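Local coordinates for periplasmic binding protein (Mycobacterium smegmatis, PDB 4MDY) that probably captures an iron complex outside the cell membrane and hands it to an ABC transporter for uptake, at residues A[56-61]-A[271-276]; A[160-165]-A[281-286]. All blocks are in the same frame, centred on the assembly; numbering follows the deposited sequence.

Along the chain the four segments alternate: 56-61, 160-165, 271-276, 281-286. The centres of the two contacts lie about 18 Å apart. Interaction 1 is near the middle of the chain, where a loop after strand 53-55 meets the end of helix 265-273. Interaction 2 is further out, between helix 148-168 and helix 279-294. Helices 265-273 and 279-294 follow each other in the chain, and the contacts touch there through Ile271 N and Val282 CG2, 3.7 Å apart. The long helix 148-168 is the kind that joins the two lobes in this family. Interaction 2 thus probably packs against the lobe connection, while interaction 1 probably lies at the cleft between the lobes.

Interaction 1 (A[56-61]-A[271-276]); sequences DWFGGE and IAFASP
The backbones of 56-61 and 271-276 stay well apart, with the CA atoms of Trp57 and Phe273 9.6 Å from each other, and aromatic side chains bridge the distance. Trp57 extends its indole toward the helix end, CG anti to the backbone N (chi1 -180°). Trp57 CE3 lies over one face of the Phe273 ring, 3.7 Å from Phe273 CE1. The two rings are oblique, with planes at 49°. Trp57 CH2 is 3.7 Å from Ala272 O, which sits at the indole edge. Arg197 NH2 hydrogen-bonds to this carbonyl; the indole carbon only packs on it.

The loop follows strand 53-55 and the helix follows strand 260-262 of the four-stranded parallel sheet, so the contact probably lies across the cleft of the two-lobed binding-protein fold, where members of this family hold their ligand. A PEG molecule, probably from the crystallisation liquor, lies beside Phe58, as such molecules often do in pockets.

Phe58 meets Ala272 CB with the edge of its ring, Phe58 CZ at 3.9 Å. Phe58 CE1 is 4.2 Å from Phe273 CE1. Within the loop, Phe58 CD1 lies over one face of the Trp57 indole. Trp66 meets the rings of both Phe58 and Phe273.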
# COMPACT_ATOMS: atom_id res chain seq x y z
N ASP A 56 12.25 2.94 4.74
CA ASP A 56 11.46 2.15 5.67
C ASP A 56 10.16 2.88 6.00
O ASP A 56 10.12 4.11 6.01
CB ASP A 56 12.27 1.90 6.96
CG ASP A 56 11.77 0.70 7.75
OD1 ASP A 56 10.95 -0.10 7.24
OD2 ASP A 56 12.20 0.54 8.90
N TRP A 57 9.11 2.11 6.24
CA TRP A 57 7.82 2.66 6.64
C TRP A 57 7.42 2.13 8.02
O TRP A 57 7.39 2.88 8.99
CB TRP A 57 6.76 2.35 5.57
CG TRP A 57 5.39 2.87 5.86
CD1 TRP A 57 5.02 3.79 6.80
CD2 TRP A 57 4.19 2.51 5.16
NE1 TRP A 57 3.66 4.00 6.75
CE2 TRP A 57 3.13 3.23 5.75
CE3 TRP A 57 3.91 1.63 4.11
CZ2 TRP A 57 1.81 3.10 5.32
CZ3 TRP A 57 2.60 1.51 3.68
CH2 TRP A 57 1.56 2.25 4.28
N PHE A 58 7.13 0.84 8.12
CA PHE A 58 6.83 0.21 9.41
C PHE A 58 7.08 -1.30 9.39
O PHE A 58 7.37 -1.87 8.33
CB PHE A 58 5.39 0.50 9.85
CG PHE A 58 4.35 -0.25 9.06
CD1 PHE A 58 3.99 0.15 7.78
CD2 PHE A 58 3.70 -1.36 9.62
CE1 PHE A 58 3.03 -0.54 7.06
CE2 PHE A 58 2.73 -2.05 8.90
CZ PHE A 58 2.40 -1.64 7.62
N GLY A 59 6.97 -1.93 10.56
CA GLY A 59 7.06 -3.38 10.69
C GLY A 59 8.43 -3.97 11.00
O GLY A 59 8.54 -5.17 11.22
N GLY A 60 9.47 -3.14 10.99
CA GLY A 60 10.83 -3.59 11.29
C GLY A 60 11.31 -4.74 10.42
O GLY A 60 11.95 -5.67 10.91
N GLU A 61 10.98 -4.69 9.13
CA GLU A 61 11.38 -5.73 8.19
C GLU A 61 12.80 -5.47 7.72
O GLU A 61 13.22 -4.32 7.65
CB GLU A 61 10.44 -5.75 6.99
CG GLU A 61 8.98 -5.98 7.35
CD GLU A 61 8.70 -7.40 7.84
OE1 GLU A 61 9.41 -8.33 7.42
OE2 GLU A 61 7.76 -7.58 8.65
N ILE A 271 -2.02 -5.32 2.77
CA ILE A 271 -3.09 -4.34 2.52
C ILE A 271 -2.54 -2.90 2.49
O ILE A 271 -2.87 -2.13 1.59
CB ILE A 271 -4.21 -4.45 3.56
CG1 ILE A 271 -4.93 -5.79 3.40
CG2 ILE A 271 -5.20 -3.30 3.44
CD1 ILE A 271 -5.75 -6.21 4.60
N ALA A 272 -1.71 -2.57 3.47
CA ALA A 272 -1.10 -1.25 3.57
C ALA A 272 -0.26 -0.89 2.35
O ALA A 272 -0.37 0.21 1.83
CB ALA A 272 -0.25 -1.15 4.83
N PHE A 273 0.57 -1.82 1.91
CA PHE A 273 1.46 -1.57 0.78
C PHE A 273 0.72 -1.48 -0.56
O PHE A 273 1.14 -0.72 -1.44
CB PHE A 273 2.55 -2.63 0.71
CG PHE A 273 3.79 -2.25 1.45
CD1 PHE A 273 3.82 -2.26 2.84
CD2 PHE A 273 4.93 -1.86 0.76
CE1 PHE A 273 4.97 -1.89 3.53
CE2 PHE A 273 6.07 -1.49 1.44
CZ PHE A 273 6.09 -1.51 2.82
N ALA A 274 -0.36 -2.24 -0.70
CA ALA A 274 -1.22 -2.16 -1.89
C ALA A 274 -0.37 -2.08 -3.17
O ALA A 274 -0.51 -1.16 -3.97
CB ALA A 274 -2.13 -0.94 -1.78
N SER A 275 0.52 -3.05 -3.33
CA SER A 275 1.51 -3.03 -4.40
C SER A 275 1.33 -4.19 -5.37
O SER A 275 0.57 -5.12 -5.10
CB SER A 275 2.90 -3.08 -3.78
OG SER A 275 3.28 -4.41 -3.50
N PRO A 276 2.04 -4.16 -6.52
CA PRO A 276 2.00 -5.29 -7.45
C PRO A 276 2.44 -6.62 -6.84
O PRO A 276 2.03 -7.69 -7.30
CB PRO A 276 2.98 -4.86 -8.55
CG PRO A 276 2.93 -3.38 -8.53
CD PRO A 276 2.74 -2.99 -7.09

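Interaction 2 (A[160-165]-A[281-286]); sequences DRFTTV and VVADQL
Arg161 and Asp284 form a salt bridge between two helices that run nearly parallel, 19° apart, with their axes 9.7 Å from each other at closest approach. Arg161 NH2 donates to Asp284 OD1 at 2.6 Å. The oxygen lies near the guanidinium plane, but NH2 meets it from above the carboxylate plane. The N-H...O angle of 144° shows a bent bond. The Arg161 chain is bent at chi2 and chi3, which brings the guanidinium over Ala283 CB and NH2 to Asp284 OD1.

Packing centres on Ala283. Its CB is a methyl set over one face of the charged, flat guanidinium, 3.8 Å from Arg161 NH2. Ala283 CB is also 3.8 Å from Phe162 CE1. The small methyl fits between Arg161 and Phe162, where the CA atoms of Phe162 and Ala283 are 6.2 Å apart. Val282 CG1 adds a looser contact at the edge of the Phe162 ring, 4.3 Å from Phe162 CE1. Val165 CG2 is 4.4 Å from Ala283 CB. Beyond the pair, Tyr279 meets the Phe162 ring edge-to-face, and Met204 touches both Phe162 and Val165.

This joins helix 148-168, probably the lobe-connecting helix of the family, to the C-terminal helix 279-294. Apolar groups form the buried part of the contact, and the ion pair lies at its margin. With Asp284 exposed, solvent probably screens the pair and weakens its electrostatic gain.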
# COMPACT_ATOMS: atom_id res chain seq x y z
N ASP A 160 -7.05 -9.35 -12.16
CA ASP A 160 -7.54 -10.71 -12.45
C ASP A 160 -7.61 -11.59 -11.21
O ASP A 160 -8.54 -12.37 -11.07
CB ASP A 160 -6.67 -11.39 -13.51
CG ASP A 160 -6.83 -10.77 -14.90
OD1 ASP A 160 -7.78 -9.98 -15.12
OD2 ASP A 160 -5.99 -11.07 -15.77
N ARG A 161 -6.63 -11.49 -10.32
CA ARG A 161 -6.69 -12.22 -9.04
C ARG A 161 -7.96 -11.89 -8.25
O ARG A 161 -8.64 -12.80 -7.78
CB ARG A 161 -5.46 -11.93 -8.17
CG ARG A 161 -4.15 -12.55 -8.65
CD ARG A 161 -4.18 -14.07 -8.72
NE ARG A 161 -4.53 -14.70 -7.43
CZ ARG A 161 -3.69 -14.89 -6.42
NH1 ARG A 161 -2.42 -14.49 -6.49
NH2 ARG A 161 -4.13 -15.47 -5.31
N PHE A 162 -8.28 -10.61 -8.11
CA PHE A 162 -9.48 -10.21 -7.37
C PHE A 162 -10.78 -10.60 -8.10
O PHE A 162 -11.75 -11.01 -7.45
CB PHE A 162 -9.45 -8.71 -7.05
CG PHE A 162 -8.32 -8.33 -6.12
CD1 PHE A 162 -8.14 -9.00 -4.91
CD2 PHE A 162 -7.43 -7.33 -6.46
CE1 PHE A 162 -7.10 -8.67 -4.05
CE2 PHE A 162 -6.39 -6.99 -5.61
CZ PHE A 162 -6.22 -7.66 -4.41
N THR A 163 -10.79 -10.49 -9.42
CA THR A 163 -11.91 -10.98 -10.25
C THR A 163 -12.14 -12.47 -10.01
O THR A 163 -13.28 -12.92 -9.92
CB THR A 163 -11.64 -10.74 -11.75
OG1 THR A 163 -11.82 -9.35 -12.05
CG2 THR A 163 -12.59 -11.56 -12.64
N THR A 164 -11.06 -13.23 -9.90
CA THR A 164 -11.14 -14.66 -9.67
C THR A 164 -11.68 -14.97 -8.27
O THR A 164 -12.41 -15.95 -8.09
CB THR A 164 -9.77 -15.34 -9.88
OG1 THR A 164 -9.39 -15.22 -11.25
CG2 THR A 164 -9.81 -16.81 -9.51
N VAL A 165 -11.34 -14.15 -7.28
CA VAL A 165 -11.87 -14.31 -5.92
C VAL A 165 -13.39 -14.21 -5.94
O VAL A 165 -14.09 -15.01 -5.31
CB VAL A 165 -11.29 -13.27 -4.93
CG1 VAL A 165 -12.02 -13.32 -3.60
CG2 VAL A 165 -9.80 -13.51 -4.71
N VAL A 281 -0.72 -11.34 -2.17
CA VAL A 281 -0.80 -11.89 -0.80
C VAL A 281 -2.19 -11.66 -0.20
O VAL A 281 -2.73 -12.54 0.48
CB VAL A 281 0.28 -11.27 0.12
CG1 VAL A 281 0.08 -11.69 1.57
CG2 VAL A 281 1.67 -11.65 -0.37
N VAL A 282 -2.78 -10.50 -0.48
CA VAL A 282 -4.14 -10.19 -0.03
C VAL A 282 -5.13 -11.14 -0.70
O VAL A 282 -6.02 -11.67 -0.04
CB VAL A 282 -4.51 -8.71 -0.31
CG1 VAL A 282 -5.95 -8.42 0.11
CG2 VAL A 282 -3.54 -7.76 0.38
N ALA A 283 -4.97 -11.36 -2.01
CA ALA A 283 -5.87 -12.26 -2.74
C ALA A 283 -5.74 -13.71 -2.26
O ALA A 283 -6.70 -14.48 -2.34
CB ALA A 283 -5.63 -12.16 -4.24
N ASP A 284 -4.56 -14.09 -1.76
CA ASP A 284 -4.37 -15.43 -1.19
C ASP A 284 -5.01 -15.56 0.18
O ASP A 284 -5.77 -16.50 0.42
CB ASP A 284 -2.88 -15.78 -1.07
CG ASP A 284 -2.30 -16.31 -2.36
OD1 ASP A 284 -3.06 -16.74 -3.25
OD2 ASP A 284 -1.06 -16.32 -2.48
N GLN A 285 -4.70 -14.62 1.08
CA GLN A 285 -4.96 -14.82 2.51
C GLN A 285 -6.29 -14.25 3.02
O GLN A 285 -6.84 -14.77 3.99
CB GLN A 285 -3.80 -14.25 3.34
CG GLN A 285 -2.46 -14.90 3.04
CD GLN A 285 -1.36 -14.51 4.02
OE1 GLN A 285 -1.63 -14.05 5.13
NE2 GLN A 285 -0.11 -14.73 3.61
N LEU A 286 -6.80 -13.20 2.39
CA LEU A 286 -8.03 -12.58 2.87
C LEU A 286 -9.29 -13.39 2.54
O LEU A 286 -10.18 -13.48 3.38
CB LEU A 286 -8.18 -11.13 2.38
CG LEU A 286 -9.38 -10.34 2.93
CD1 LEU A 286 -9.44 -10.35 4.45
CD2 LEU A 286 -9.36 -8.91 2.41